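Local structure of uncharacterized protein (Bacteroides ovatus, 4IRT) at residues A[182-187]-A[373-378]; A[263-268]-A[324-329]; A[318-323]-A[367-372]. The protein is of unknown function but is a putative neuraminidase of the BNR-repeat family, a kind of enzyme that cleaves terminal sialic acid from glycans. One frame throughout, in Å; residues are numbered along the deposited sequence.

Interaction 1 (A[182-187]-A[373-378])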
ATOM      1  N   GLN A 182      -4.229   0.513   6.463  1.00 10.04           N
ATOM      2  CA  GLN A 182      -2.957   0.081   5.873  1.00 10.24           C
ATOM      3  C   GLN A 182      -2.165  -0.708   6.905  1.00 10.27           C
ATOM      4  O   GLN A 182      -2.373  -0.549   8.120  1.00  9.73           O
ATOM      5  CB  GLN A 182      -2.127   1.285   5.345  1.00 10.41           C
ATOM      6  CG  GLN A 182      -1.911   2.422   6.362  1.00 10.69           C
ATOM      7  CD  GLN A 182      -3.021   3.449   6.396  1.00 11.90           C
ATOM      8  OE1 GLN A 182      -3.725   3.677   5.402  1.00 13.43           O
ATOM      9  NE2 GLN A 182      -3.201   4.083   7.566  1.00 11.92           N
ATOM     10  N   LEU A 183      -1.320  -1.612   6.426  1.00  9.71           N
ATOM     11  CA  LEU A 183      -0.572  -2.521   7.278  1.00 10.45           C
ATOM     12  C   LEU A 183       0.857  -2.607   6.823  1.00 11.26           C
ATOM     13  O   LEU A 183       1.199  -2.166   5.724  1.00  9.22           O
ATOM     14  CB  LEU A 183      -1.157  -3.944   7.269  1.00 10.62           C
ATOM     15  CG  LEU A 183      -2.607  -4.065   7.692  1.00  9.85           C
ATOM     16  CD1 LEU A 183      -3.538  -3.943   6.507  1.00  9.52           C
ATOM     17  CD2 LEU A 183      -2.934  -5.362   8.380  1.00 11.21           C
ATOM     18  N   TYR A 184       1.659  -3.209   7.677  1.00 11.75           N
ATOM     19  CA  TYR A 184       3.049  -3.500   7.388  1.00 10.73           C
ATOM     20  C   TYR A 184       3.513  -4.601   8.324  1.00 12.89           C
ATOM     21  O   TYR A 184       3.160  -4.599   9.508  1.00 13.26           O
ATOM     22  CB  TYR A 184       3.895  -2.263   7.603  1.00 10.85           C
ATOM     23  CG  TYR A 184       5.335  -2.360   7.158  1.00 11.31           C
ATOM     24  CD1 TYR A 184       5.665  -2.168   5.819  1.00 11.36           C
ATOM     25  CD2 TYR A 184       6.378  -2.558   8.075  1.00 10.78           C
ATOM     26  CE1 TYR A 184       6.984  -2.223   5.381  1.00 11.60           C
ATOM     27  CE2 TYR A 184       7.709  -2.608   7.648  1.00 12.39           C
ATOM     28  CZ  TYR A 184       7.999  -2.416   6.278  1.00 11.08           C
ATOM     29  OH  TYR A 184       9.292  -2.445   5.806  1.00 12.66           O
ATOM     30  N   VAL A 185       4.299  -5.545   7.809  1.00 10.94           N
ATOM     31  CA  VAL A 185       4.861  -6.579   8.675  1.00 11.90           C
ATOM     32  C   VAL A 185       6.325  -6.248   8.837  1.00 12.03           C
ATOM     33  O   VAL A 185       7.063  -6.174   7.838  1.00 12.16           O
ATOM     34  CB  VAL A 185       4.669  -7.980   8.082  1.00 12.24           C
ATOM     35  CG1 VAL A 185       5.326  -9.027   8.973  1.00 14.63           C
ATOM     36  CG2 VAL A 185       3.181  -8.255   7.912  1.00 12.49           C
ATOM     37  N   ASP A 186       6.741  -5.996  10.074  1.00 12.49           N
ATOM     38  CA  ASP A 186       8.087  -5.489  10.299  1.00 12.38           C
ATOM     39  C   ASP A 186       9.132  -6.594  10.232  1.00 13.53           C
ATOM     40  O   ASP A 186       8.824  -7.758   9.966  1.00 12.86           O
ATOM     41  CB  ASP A 186       8.189  -4.627  11.569  1.00 12.74           C
ATOM     42  CG  ASP A 186       8.033  -5.412  12.862  1.00 13.00           C
ATOM     43  OD1 ASP A 186       8.226  -6.650  12.874  1.00 15.59           O
ATOM     44  OD2 ASP A 186       7.745  -4.773  13.902  1.00 13.58           O
ATOM     45  N   GLU A 187      10.381  -6.212  10.421  1.00 14.03           N
ATOM     46  CA  GLU A 187      11.483  -7.168  10.274  1.00 15.81           C
ATOM     47  C   GLU A 187      11.542  -8.210  11.393  1.00 16.67           C
ATOM     48  O   GLU A 187      12.325  -9.158  11.316  1.00 20.96           O
ATOM     49  CB  GLU A 187      12.804  -6.420  10.077  1.00 15.26           C
ATOM     50  CG  GLU A 187      12.787  -5.727   8.732  1.00 14.74           C
ATOM     51  CD  GLU A 187      13.748  -4.555   8.585  1.00 15.96           C
ATOM     52  OE1 GLU A 187      14.772  -4.533   9.278  1.00 15.15           O
ATOM     53  OE2 GLU A 187      13.488  -3.661   7.733  1.00 17.80           O
ATOM     54  N   LEU A 373      12.751  -5.823  -0.680  1.00 11.18           N
ATOM     55  CA  LEU A 373      14.097  -5.389  -0.980  1.00 11.13           C
ATOM     56  C   LEU A 373      14.585  -4.354   0.018  1.00 10.94           C
ATOM     57  O   LEU A 373      15.737  -4.376   0.401  1.00 11.79           O
ATOM     58  CB  LEU A 373      14.169  -4.804  -2.383  1.00 11.73           C
ATOM     59  CG  LEU A 373      15.553  -4.483  -2.914  1.00 12.77           C
ATOM     60  CD1 LEU A 373      16.426  -5.733  -3.024  1.00 13.32           C
ATOM     61  CD2 LEU A 373      15.366  -3.861  -4.282  1.00 13.62           C
ATOM     62  N   TRP A 374      13.713  -3.464   0.467  1.00 10.47           N
ATOM     63  CA  TRP A 374      14.109  -2.530   1.502  1.00 10.44           C
ATOM     64  C   TRP A 374      14.440  -3.302   2.804  1.00 11.25           C
ATOM     65  O   TRP A 374      15.492  -3.063   3.428  1.00 10.89           O
ATOM     66  CB  TRP A 374      13.043  -1.444   1.719  1.00  9.83           C
ATOM     67  CG  TRP A 374      13.431  -0.584   2.875  1.00 10.30           C
ATOM     68  CD1 TRP A 374      12.950  -0.659   4.151  1.00 10.63           C
ATOM     69  CD2 TRP A 374      14.475   0.383   2.897  1.00 11.45           C
ATOM     70  NE1 TRP A 374      13.598   0.237   4.949  1.00 12.55           N
ATOM     71  CE2 TRP A 374      14.531   0.906   4.207  1.00 11.28           C
ATOM     72  CE3 TRP A 374      15.328   0.913   1.921  1.00 12.17           C
ATOM     73  CZ2 TRP A 374      15.420   1.903   4.571  1.00 12.75           C
ATOM     74  CZ3 TRP A 374      16.223   1.899   2.302  1.00 14.04           C
ATOM     75  CH2 TRP A 374      16.239   2.392   3.611  1.00 13.36           C
ATOM     76  N   LYS A 375      13.565  -4.225   3.201  1.00 11.55           N
ATOM     77  CA  LYS A 375      13.772  -4.962   4.430  1.00 13.34           C
ATOM     78  C   LYS A 375      15.047  -5.801   4.424  1.00 13.69           C
ATOM     79  O   LYS A 375      15.748  -5.872   5.434  1.00 14.36           O
ATOM     80  CB  LYS A 375      12.594  -5.885   4.715  1.00 14.52           C
ATOM     81  CG  LYS A 375      11.278  -5.189   5.028  1.00 15.58           C
ATOM     82  CD  LYS A 375      10.245  -6.277   5.269  1.00 17.32           C
ATOM     83  CE  LYS A 375       8.846  -5.742   5.321  1.00 18.64           C
ATOM     84  NZ  LYS A 375       7.936  -6.924   5.262  1.00 22.52           N
ATOM     85  N   LYS A 376      15.329  -6.459   3.306  1.00 13.70           N
ATOM     86  CA  LYS A 376      16.428  -7.433   3.242  1.00 16.01           C
ATOM     87  C   LYS A 376      17.725  -6.794   2.805  1.00 14.91           C
ATOM     88  O   LYS A 376      18.785  -7.217   3.254  1.00 14.83           O
ATOM     89  CB  LYS A 376      16.096  -8.576   2.281  1.00 19.97           C
ATOM     90  CG  LYS A 376      14.821  -9.336   2.586  1.00 25.65           C
ATOM     91  CD  LYS A 376      14.977 -10.285   3.747  1.00 38.14           C
ATOM     92  CE  LYS A 376      13.669 -11.034   3.975  1.00 54.19           C
ATOM     93  NZ  LYS A 376      13.810 -12.130   4.972  1.00 62.08           N
ATOM     94  N   GLN A 377      17.662  -5.794   1.927  1.00 13.11           N
ATOM     95  CA  GLN A 377      18.872  -5.232   1.328  1.00 14.24           C
ATOM     96  C   GLN A 377      19.077  -3.719   1.472  1.00 13.90           C
ATOM     97  O   GLN A 377      20.090  -3.194   1.041  1.00 14.52           O
ATOM     98  CB  GLN A 377      18.971  -5.647  -0.147  1.00 15.46           C
ATOM     99  CG  GLN A 377      19.024  -7.149  -0.351  1.00 16.82           C
ATOM    100  CD  GLN A 377      19.411  -7.520  -1.770  1.00 18.25           C
ATOM    101  OE1 GLN A 377      20.212  -6.833  -2.393  1.00 19.10           O
ATOM    102  NE2 GLN A 377      18.845  -8.607  -2.280  1.00 20.59           N
ATOM    103  N   ARG A 378      18.147  -3.036   2.140  1.00 14.05           N
ATOM    104  CA  ARG A 378      18.145  -1.582   2.256  1.00 13.39           C
ATOM    105  C   ARG A 378      18.345  -0.855   0.935  1.00 14.21           C
ATOM    106  O   ARG A 378      19.070   0.130   0.861  1.00 13.77           O
ATOM    107  CB  ARG A 378      19.176  -1.113   3.311  1.00 14.30           C
ATOM    108  CG  ARG A 378      18.826  -1.605   4.700  1.00 14.75           C
ATOM    109  CD  ARG A 378      17.701  -0.772   5.273  1.00 14.61           C
ATOM    110  NE  ARG A 378      17.477  -1.127   6.667  1.00 13.64           N
ATOM    111  CZ  ARG A 378      16.596  -2.009   7.096  1.00 15.48           C
ATOM    112  NH1 ARG A 378      15.775  -2.628   6.257  1.00 13.44           N
ATOM    113  NH2 ARG A 378      16.523  -2.255   8.395  1.00 15.32           N
TER
HETATM  114  O   HOH W   1       8.655  -8.933   7.061  1.00 24.54           O
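The ties that K375 and R378 make to Y184, V185 and E187 form a polar, partly buried clasp between the C-terminal end of helix 371-377 and the end of strand 178-185 with the turn that follows it; the strand is an edge strand of one four-stranded antiparallel blade of the propeller. K375 is a worked example of an ammonium shared by several acceptors. Its extended chain slides past Y184, placing CE 3.4 Å from Y184 OH and NZ over the ring face, 4.9 Å from the ring centroid, as a cation-pi pair. Y184 holds its ring in that place with CG anti to the backbone N (chi1 -172°). The K375 ammonium then donates to the V185 carbonyl, with NZ 2.8 Å from O and lying in the carbonyl plane. It also donates to a water, which in turn donates to D186 O.

Beyond the helix end, R378 grips the carboxylate of E187 end-on with two nitrogens. NH2 of R378 meets the syn lone pair of E187 OE1 at 3.0 Å in a nearly straight bond (169°). NH1 of R378 reaches E187 OE2 at 2.9 Å, out of the carboxylate plane; the two planar groups are 38° apart. The same NH1 donates to W374 O, which holds the guanidinium against its own helix.

Around this clasp, E372 of the helix pairs with K375, E322 of strand 318-322 salt-bridges R378 NE, and strand 255-258 flanks Y184.

Interaction 2 (A[263-268]-A[324-329])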
ATOM      1  N   ASN A 263       9.137   0.012  15.811  1.00 13.78           N
ATOM      2  CA  ASN A 263       8.375   1.264  15.958  1.00 14.63           C
ATOM      3  C   ASN A 263       7.632   1.628  14.646  1.00 13.93           C
ATOM      4  O   ASN A 263       8.237   1.576  13.572  1.00 14.08           O
ATOM      5  CB  ASN A 263       9.292   2.409  16.353  1.00 15.47           C
ATOM      6  CG  ASN A 263       9.851   2.232  17.755  1.00 21.62           C
ATOM      7  OD1 ASN A 263       9.160   1.775  18.674  1.00 24.75           O
ATOM      8  ND2 ASN A 263      11.099   2.530  17.897  1.00 23.28           N
ATOM      9  N   PRO A 264       6.323   1.974  14.740  1.00 12.76           N
ATOM     10  CA  PRO A 264       5.493   2.219  13.546  1.00 12.23           C
ATOM     11  C   PRO A 264       5.572   3.651  13.072  1.00 12.40           C
ATOM     12  O   PRO A 264       5.645   4.570  13.897  1.00 12.30           O
ATOM     13  CB  PRO A 264       4.063   1.945  14.026  1.00 11.16           C
ATOM     14  CG  PRO A 264       4.123   2.332  15.509  1.00 12.01           C
ATOM     15  CD  PRO A 264       5.495   1.854  15.953  1.00 12.82           C
ATOM     16  N   TYR A 265       5.491   3.814  11.754  1.00 11.95           N
ATOM     17  CA  TYR A 265       5.509   5.094  11.075  1.00 11.04           C
ATOM     18  C   TYR A 265       4.363   5.120  10.071  1.00 10.66           C
ATOM     19  O   TYR A 265       4.191   4.163   9.331  1.00 10.33           O
ATOM     20  CB  TYR A 265       6.799   5.289  10.301  1.00 12.65           C
ATOM     21  CG  TYR A 265       8.016   5.420  11.163  1.00 13.07           C
ATOM     22  CD1 TYR A 265       8.555   4.307  11.765  1.00 15.38           C
ATOM     23  CD2 TYR A 265       8.616   6.644  11.372  1.00 14.55           C
ATOM     24  CE1 TYR A 265       9.686   4.406  12.564  1.00 18.11           C
ATOM     25  CE2 TYR A 265       9.740   6.762  12.179  1.00 17.28           C
ATOM     26  CZ  TYR A 265      10.267   5.637  12.775  1.00 19.90           C
ATOM     27  OH  TYR A 265      11.390   5.705  13.576  1.00 28.36           O
ATOM     28  N   ILE A 266       3.575   6.201  10.062  1.00 10.16           N
ATOM     29  CA  ILE A 266       2.392   6.301   9.178  1.00  9.81           C
ATOM     30  C   ILE A 266       2.505   7.566   8.331  1.00  9.99           C
ATOM     31  O   ILE A 266       2.730   8.622   8.874  1.00 10.10           O
ATOM     32  CB  ILE A 266       1.097   6.366   9.997  1.00 10.13           C
ATOM     33  CG1 ILE A 266       0.982   5.139  10.902  1.00 10.50           C
ATOM     34  CG2 ILE A 266      -0.109   6.528   9.065  1.00 10.45           C
ATOM     35  CD1 ILE A 266       0.084   5.273  12.136  1.00 11.05           C
ATOM     36  N   ALA A 267       2.358   7.440   7.014  1.00  9.27           N
ATOM     37  CA  ALA A 267       2.489   8.572   6.087  1.00  9.55           C
ATOM     38  C   ALA A 267       1.140   8.931   5.486  1.00  9.19           C
ATOM     39  O   ALA A 267       0.406   8.068   4.990  1.00 10.04           O
ATOM     40  CB  ALA A 267       3.481   8.247   4.988  1.00  9.57           C
ATOM     41  N   THR A 268       0.793  10.207   5.561  1.00  9.00           N
ATOM     42  CA  THR A 268      -0.486  10.677   5.094  1.00  8.68           C
ATOM     43  C   THR A 268      -0.434  12.179   4.887  1.00  8.71           C
ATOM     44  O   THR A 268       0.662  12.766   4.786  1.00  8.91           O
ATOM     45  CB  THR A 268      -1.661  10.249   6.041  1.00  9.11           C
ATOM     46  OG1 THR A 268      -2.902  10.585   5.438  1.00  9.45           O
ATOM     47  CG2 THR A 268      -1.571  10.949   7.417  1.00  9.96           C
ATOM     48  N   GLY A 324      15.300   5.821  12.458  0.50 19.41           N
ATOM     49  CA  GLY A 324      14.941   7.224  12.597  0.50 19.40           C
ATOM     50  C   GLY A 324      15.104   8.041  11.315  0.50 18.06           C
ATOM     51  O   GLY A 324      14.505   9.098  11.180  0.50 18.25           O
ATOM     52  N   GLU A 325      15.906   7.550  10.375  1.00 18.12           N
ATOM     53  CA  GLU A 325      16.107   8.224   9.105  1.00 16.31           C
ATOM     54  C   GLU A 325      14.943   7.836   8.176  1.00 14.13           C
ATOM     55  O   GLU A 325      14.586   6.682   8.073  1.00 13.47           O
ATOM     56  CB  GLU A 325      17.444   7.847   8.521  1.00 16.68           C
ATOM     57  CG  GLU A 325      17.709   8.428   7.161  1.00 17.96           C
ATOM     58  CD  GLU A 325      19.115   8.142   6.681  1.00 22.56           C
ATOM     59  OE1 GLU A 325      19.736   7.140   7.108  1.00 29.28           O
ATOM     60  OE2 GLU A 325      19.591   8.912   5.850  1.00 19.69           O
ATOM     61  N   VAL A 326      14.351   8.826   7.531  1.00 12.50           N
ATOM     62  CA  VAL A 326      13.147   8.615   6.744  1.00 11.78           C
ATOM     63  C   VAL A 326      13.325   9.095   5.312  1.00 11.52           C
ATOM     64  O   VAL A 326      13.782  10.207   5.069  1.00 12.74           O
ATOM     65  CB  VAL A 326      11.941   9.357   7.375  1.00 12.00           C
ATOM     66  CG1 VAL A 326      10.711   9.214   6.496  1.00 11.35           C
ATOM     67  CG2 VAL A 326      11.656   8.833   8.768  1.00 12.46           C
ATOM     68  N   PHE A 327      12.907   8.239   4.378  1.00 11.21           N
ATOM     69  CA  PHE A 327      12.767   8.582   2.979  1.00 11.39           C
ATOM     70  C   PHE A 327      11.277   8.526   2.639  1.00 11.28           C
ATOM     71  O   PHE A 327      10.655   7.461   2.726  1.00 11.22           O
ATOM     72  CB  PHE A 327      13.546   7.575   2.142  1.00 11.82           C
ATOM     73  CG  PHE A 327      14.982   7.495   2.527  1.00 13.15           C
ATOM     74  CD1 PHE A 327      15.390   6.680   3.571  1.00 13.68           C
ATOM     75  CD2 PHE A 327      15.933   8.272   1.878  1.00 16.33           C
ATOM     76  CE1 PHE A 327      16.723   6.605   3.951  1.00 15.13           C
ATOM     77  CE2 PHE A 327      17.268   8.209   2.269  1.00 16.64           C
ATOM     78  CZ  PHE A 327      17.654   7.386   3.315  1.00 15.63           C
ATOM     79  N   TYR A 328      10.754   9.664   2.197  1.00 10.27           N
ATOM     80  CA  TYR A 328       9.317   9.903   2.049  1.00  9.47           C
ATOM     81  C   TYR A 328       9.024  10.235   0.589  1.00  9.50           C
ATOM     82  O   TYR A 328       9.449  11.270   0.063  1.00  9.85           O
ATOM     83  CB  TYR A 328       8.955  11.060   2.965  1.00  9.47           C
ATOM     84  CG  TYR A 328       7.484  11.311   3.243  1.00  8.95           C
ATOM     85  CD1 TYR A 328       6.665  11.892   2.283  1.00  8.86           C
ATOM     86  CD2 TYR A 328       6.935  11.036   4.507  1.00  8.94           C
ATOM     87  CE1 TYR A 328       5.349  12.149   2.537  1.00  8.76           C
ATOM     88  CE2 TYR A 328       5.607  11.291   4.769  1.00  8.55           C
ATOM     89  CZ  TYR A 328       4.822  11.835   3.775  1.00  8.51           C
ATOM     90  OH  TYR A 328       3.508  12.128   4.063  1.00  9.16           O
ATOM     91  N   ILE A 329       8.304   9.330  -0.079  1.00  9.86           N
ATOM     92  CA  ILE A 329       8.082   9.390  -1.511  1.00  9.58           C
ATOM     93  C   ILE A 329       6.674   9.931  -1.820  1.00  8.75           C
ATOM     94  O   ILE A 329       5.675   9.495  -1.208  1.00  8.42           O
ATOM     95  CB  ILE A 329       8.272   8.017  -2.164  1.00 10.43           C
ATOM     96  CG1 ILE A 329       9.607   7.385  -1.756  1.00 11.27           C
ATOM     97  CG2 ILE A 329       8.198   8.144  -3.675  1.00 10.31           C
ATOM     98  CD1 ILE A 329      10.829   8.184  -2.183  1.00 13.56           C
TER
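The ring of Y328 has the carbonyl oxygen of T268 at its edge, near the ring plane, while the methyl of A267 approaches obliquely, with CB 3.7 Å from Y328 CE2. In the second flat group, Y265, ring atom CE2 lies 4.4 Å from V326 CG2, again at an oblique angle, and the ring runs almost parallel to that of W284 (about 5° between planes). Each strand contributes one tyrosine, and each ring meets a small aliphatic group of the other strand.

Y328 OH comes within 3.0 Å of T268 O, yet the angle is too poor for a hydrogen bond; the hydroxyl is instead bonded to R281 O, so a buried polar end is satisfied from the strand beside T268. With CG anti to the backbone N (chi1 -166°), the Y328 side chain swings over to A267 although its CB does not point that way. A leucine here would probably leave R281 O without its hydroxyl partner and open a gap beside the A267 methyl.

The contact is an example of sheets meeting without backbone pairing: side chains do most of the touching, and the strand axes approach no closer than 9.4 Å, at 28°. Strands 264-271 and 325-330 belong to separate four-stranded antiparallel sheets of the propeller. I319 of strand 318-322 touches Y265, A267 and Y328 together, and I282 of strand 278-285 adds its side chain to those of Y265 and V326.

Interaction 3 (A[318-323]-A[367-372])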
ATOM      1  N   ARG A 318       4.414   7.019   0.255  1.00 10.27           N
ATOM      2  CA  ARG A 318       5.082   5.826   0.816  1.00 10.50           C
ATOM      3  C   ARG A 318       6.326   6.282   1.566  1.00  9.68           C
ATOM      4  O   ARG A 318       6.851   7.366   1.297  1.00 10.09           O
ATOM      5  CB  ARG A 318       5.509   4.829  -0.266  1.00 11.40           C
ATOM      6  CG  ARG A 318       4.395   4.136  -1.052  1.00 14.32           C
ATOM      7  CD  ARG A 318       3.969   2.876  -0.382  1.00 15.21           C
ATOM      8  NE  ARG A 318       2.968   2.052  -1.077  1.00 13.77           N
ATOM      9  CZ  ARG A 318       3.122   0.763  -1.344  1.00 16.32           C
ATOM     10  NH1 ARG A 318       4.273   0.126  -1.091  1.00 17.72           N
ATOM     11  NH2 ARG A 318       2.137   0.102  -1.912  1.00 18.51           N
ATOM     12  N   ILE A 319       6.786   5.447   2.496  1.00  9.49           N
ATOM     13  CA  ILE A 319       7.977   5.726   3.289  1.00  9.79           C
ATOM     14  C   ILE A 319       8.796   4.459   3.503  1.00 10.07           C
ATOM     15  O   ILE A 319       8.259   3.335   3.569  1.00 10.22           O
ATOM     16  CB  ILE A 319       7.641   6.291   4.688  1.00 10.34           C
ATOM     17  CG1 ILE A 319       6.555   5.445   5.388  1.00 10.52           C
ATOM     18  CG2 ILE A 319       7.232   7.748   4.619  1.00 12.16           C
ATOM     19  CD1 ILE A 319       6.367   5.813   6.853  1.00 11.32           C
ATOM     20  N   VAL A 320      10.100   4.643   3.642  1.00 10.45           N
ATOM     21  CA  VAL A 320      10.934   3.619   4.281  1.00 12.66           C
ATOM     22  C   VAL A 320      11.763   4.306   5.360  1.00 12.17           C
ATOM     23  O   VAL A 320      12.055   5.504   5.265  1.00 11.48           O
ATOM     24  CB  VAL A 320      11.815   2.836   3.290  1.00 12.70           C
ATOM     25  CG1 VAL A 320      10.931   2.030   2.326  1.00 13.39           C
ATOM     26  CG2 VAL A 320      12.798   3.739   2.554  1.00 13.50           C
ATOM     27  N   VAL A 321      12.087   3.535   6.393  1.00 12.45           N
ATOM     28  CA  VAL A 321      12.786   4.046   7.548  1.00 15.16           C
ATOM     29  C   VAL A 321      14.027   3.193   7.862  1.00 17.94           C
ATOM     30  O   VAL A 321      14.013   1.962   7.717  1.00 19.40           O
ATOM     31  CB  VAL A 321      11.857   4.090   8.764  1.00 18.02           C
ATOM     32  CG1 VAL A 321      12.522   4.773   9.967  1.00 21.42           C
ATOM     33  CG2 VAL A 321      10.567   4.804   8.410  1.00 16.70           C
ATOM     34  N   GLU A 322      15.082   3.880   8.297  1.00 18.08           N
ATOM     35  CA  GLU A 322      16.319   3.245   8.748  0.50 19.58           C
ATOM     36  C   GLU A 322      16.732   3.933  10.050  1.00 20.57           C
ATOM     37  O   GLU A 322      17.323   5.020  10.037  1.00 19.36           O
ATOM     38  CB  GLU A 322      17.394   3.406   7.667  0.50 22.58           C
ATOM     39  CG  GLU A 322      18.847   3.193   8.101  0.50 28.38           C
ATOM     40  CD  GLU A 322      19.109   1.805   8.639  0.50 27.86           C
ATOM     41  OE1 GLU A 322      18.889   1.583   9.843  0.50 27.92           O
ATOM     42  OE2 GLU A 322      19.560   0.947   7.851  0.50 29.06           O
ATOM     43  N   GLY A 323      16.370   3.358  11.190  0.50 19.74           N
ATOM     44  CA  GLY A 323      16.792   3.906  12.492  0.50 20.99           C
ATOM     45  C   GLY A 323      16.533   5.393  12.706  0.50 20.88           C
ATOM     46  O   GLY A 323      17.430   6.146  13.094  0.50 23.26           O
ATOM     47  N   PRO A 367       3.016   6.327  -5.446  1.00  8.64           N
ATOM     48  CA  PRO A 367       4.077   5.346  -5.225  1.00  8.55           C
ATOM     49  C   PRO A 367       3.656   3.993  -4.698  1.00  9.17           C
ATOM     50  O   PRO A 367       2.718   3.882  -3.890  1.00  8.54           O
ATOM     51  CB  PRO A 367       4.966   5.999  -4.161  1.00  8.56           C
ATOM     52  CG  PRO A 367       4.054   6.997  -3.480  1.00  8.56           C
ATOM     53  CD  PRO A 367       3.068   7.453  -4.495  1.00  8.37           C
ATOM     54  N   SER A 368       4.327   2.963  -5.234  1.00  9.21           N
ATOM     55  CA  SER A 368       4.404   1.651  -4.598  0.67  8.94           C
ATOM     56  C   SER A 368       5.874   1.211  -4.741  1.00  9.93           C
ATOM     57  O   SER A 368       6.589   1.646  -5.675  1.00  9.63           O
ATOM     58  CB  SER A 368       3.422   0.629  -5.211  0.67  8.28           C
ATOM     59  OG  SER A 368       3.553   0.542  -6.620  0.67  7.71           O
ATOM     60  N   HIS A 369       6.351   0.418  -3.792  1.00  9.55           N
ATOM     61  CA  HIS A 369       7.777   0.064  -3.727  1.00  9.34           C
ATOM     62  C   HIS A 369       8.000  -1.381  -3.322  1.00  9.63           C
ATOM     63  O   HIS A 369       7.079  -2.072  -2.833  1.00 10.20           O
ATOM     64  CB  HIS A 369       8.505   1.008  -2.742  1.00 10.65           C
ATOM     65  CG  HIS A 369       8.344   0.655  -1.281  1.00 10.41           C
ATOM     66  ND1 HIS A 369       7.239   0.992  -0.536  1.00 11.27           N
ATOM     67  CD2 HIS A 369       9.207   0.066  -0.418  1.00 10.86           C
ATOM     68  CE1 HIS A 369       7.412   0.601   0.718  1.00 12.22           C
ATOM     69  NE2 HIS A 369       8.595   0.025   0.816  1.00 11.06           N
ATOM     70  N   ASP A 370       9.233  -1.828  -3.506  1.00  9.54           N
ATOM     71  CA  ASP A 370       9.614  -3.201  -3.255  1.00  9.77           C
ATOM     72  C   ASP A 370       9.894  -3.297  -1.760  1.00  9.90           C
ATOM     73  O   ASP A 370      11.027  -3.088  -1.279  1.00 10.19           O
ATOM     74  CB  ASP A 370      10.798  -3.588  -4.112  1.00  9.99           C
ATOM     75  CG  ASP A 370      11.151  -5.048  -4.024  1.00  9.93           C
ATOM     76  OD1 ASP A 370      10.830  -5.703  -3.008  1.00 10.25           O
ATOM     77  OD2 ASP A 370      11.760  -5.533  -5.009  1.00 10.05           O
ATOM     78  N   THR A 371       8.835  -3.598  -1.020  1.00 10.86           N
ATOM     79  CA  THR A 371       8.901  -3.645   0.437  1.00 11.41           C
ATOM     80  C   THR A 371       9.984  -4.614   0.924  1.00 10.65           C
ATOM     81  O   THR A 371      10.720  -4.330   1.855  1.00 11.68           O
ATOM     82  CB  THR A 371       7.565  -4.074   1.058  1.00 11.65           C
ATOM     83  OG1 THR A 371       7.130  -5.302   0.464  1.00 12.73           O
ATOM     84  CG2 THR A 371       6.496  -3.016   0.857  1.00 12.24           C
ATOM     85  N   GLU A 372      10.069  -5.772   0.287  1.00 10.98           N
ATOM     86  CA  GLU A 372      11.002  -6.814   0.711  1.00 12.41           C
ATOM     87  C   GLU A 372      12.472  -6.481   0.434  1.00 11.95           C
ATOM     88  O   GLU A 372      13.349  -6.766   1.235  1.00 12.42           O
ATOM     89  CB  GLU A 372      10.564  -8.155   0.116  1.00 13.77           C
ATOM     90  CG  GLU A 372       9.137  -8.522   0.539  1.00 18.43           C
ATOM     91  CD  GLU A 372       8.882  -8.352   2.046  1.00 23.47           C
ATOM     92  OE1 GLU A 372       9.476  -9.103   2.838  1.00 26.71           O
ATOM     93  OE2 GLU A 372       8.109  -7.453   2.437  1.00 20.68           O
TER
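R318 and V320 pack against P367, S368 and H369 where one propeller blade meets the segment leading into helix 371-377, whose N-cap is D370. Strand 318-322 is an edge strand of its four-stranded antiparallel sheet, and the incoming segment is itself bonded through S368 and D370 to strand 381-385. The case shows how a buried arginine can be framed by backbone and ring together.

R318 first slides along P367, with CG 3.7 Å from P367 CB. The chain then bends at chi2 (-89°), which lays the guanidinium against S368: its CA sits 3.6 Å from R318 CZ, above the centre of the plane. H369 stands almost square to that plane, 81° away, with ND1 at the guanidinium edge, 3.1 Å from R318 NH1. Outside the two segments NH2 of R318 donates to V22 O and R24 O, a double hold that helps fix the group's rotation.

L380 touches both V320 and H369. The H369 side chain slides past V320 in the opposite direction, bringing V320 CG1 to 3.4 Å from H369 NE2.

In the fold
Place in the propeller matches chemistry here. Interactions 2 and 3 lie in the interior, interaction 3 wholly so and interaction 2 but for G324 at its rim. Interaction 2 is almost wholly apolar and aromatic packing between sheets, whereas interaction 3 sets a buried arginine among a proline, a serine and a histidine. Interaction 1 is partly buried and relies on charge, with a salt bridge, a cation-pi pair and a water. Interactions 1 and 3 share helix 371-377, and W374 links them by packing on V320 while its NE1 reaches V321 O. Interactions 2 and 3 share one sheet, since strands 318-322 and 325-330 are neighbours in it; I319 turns its side chain mainly to interaction 2 and V320 to interaction 3.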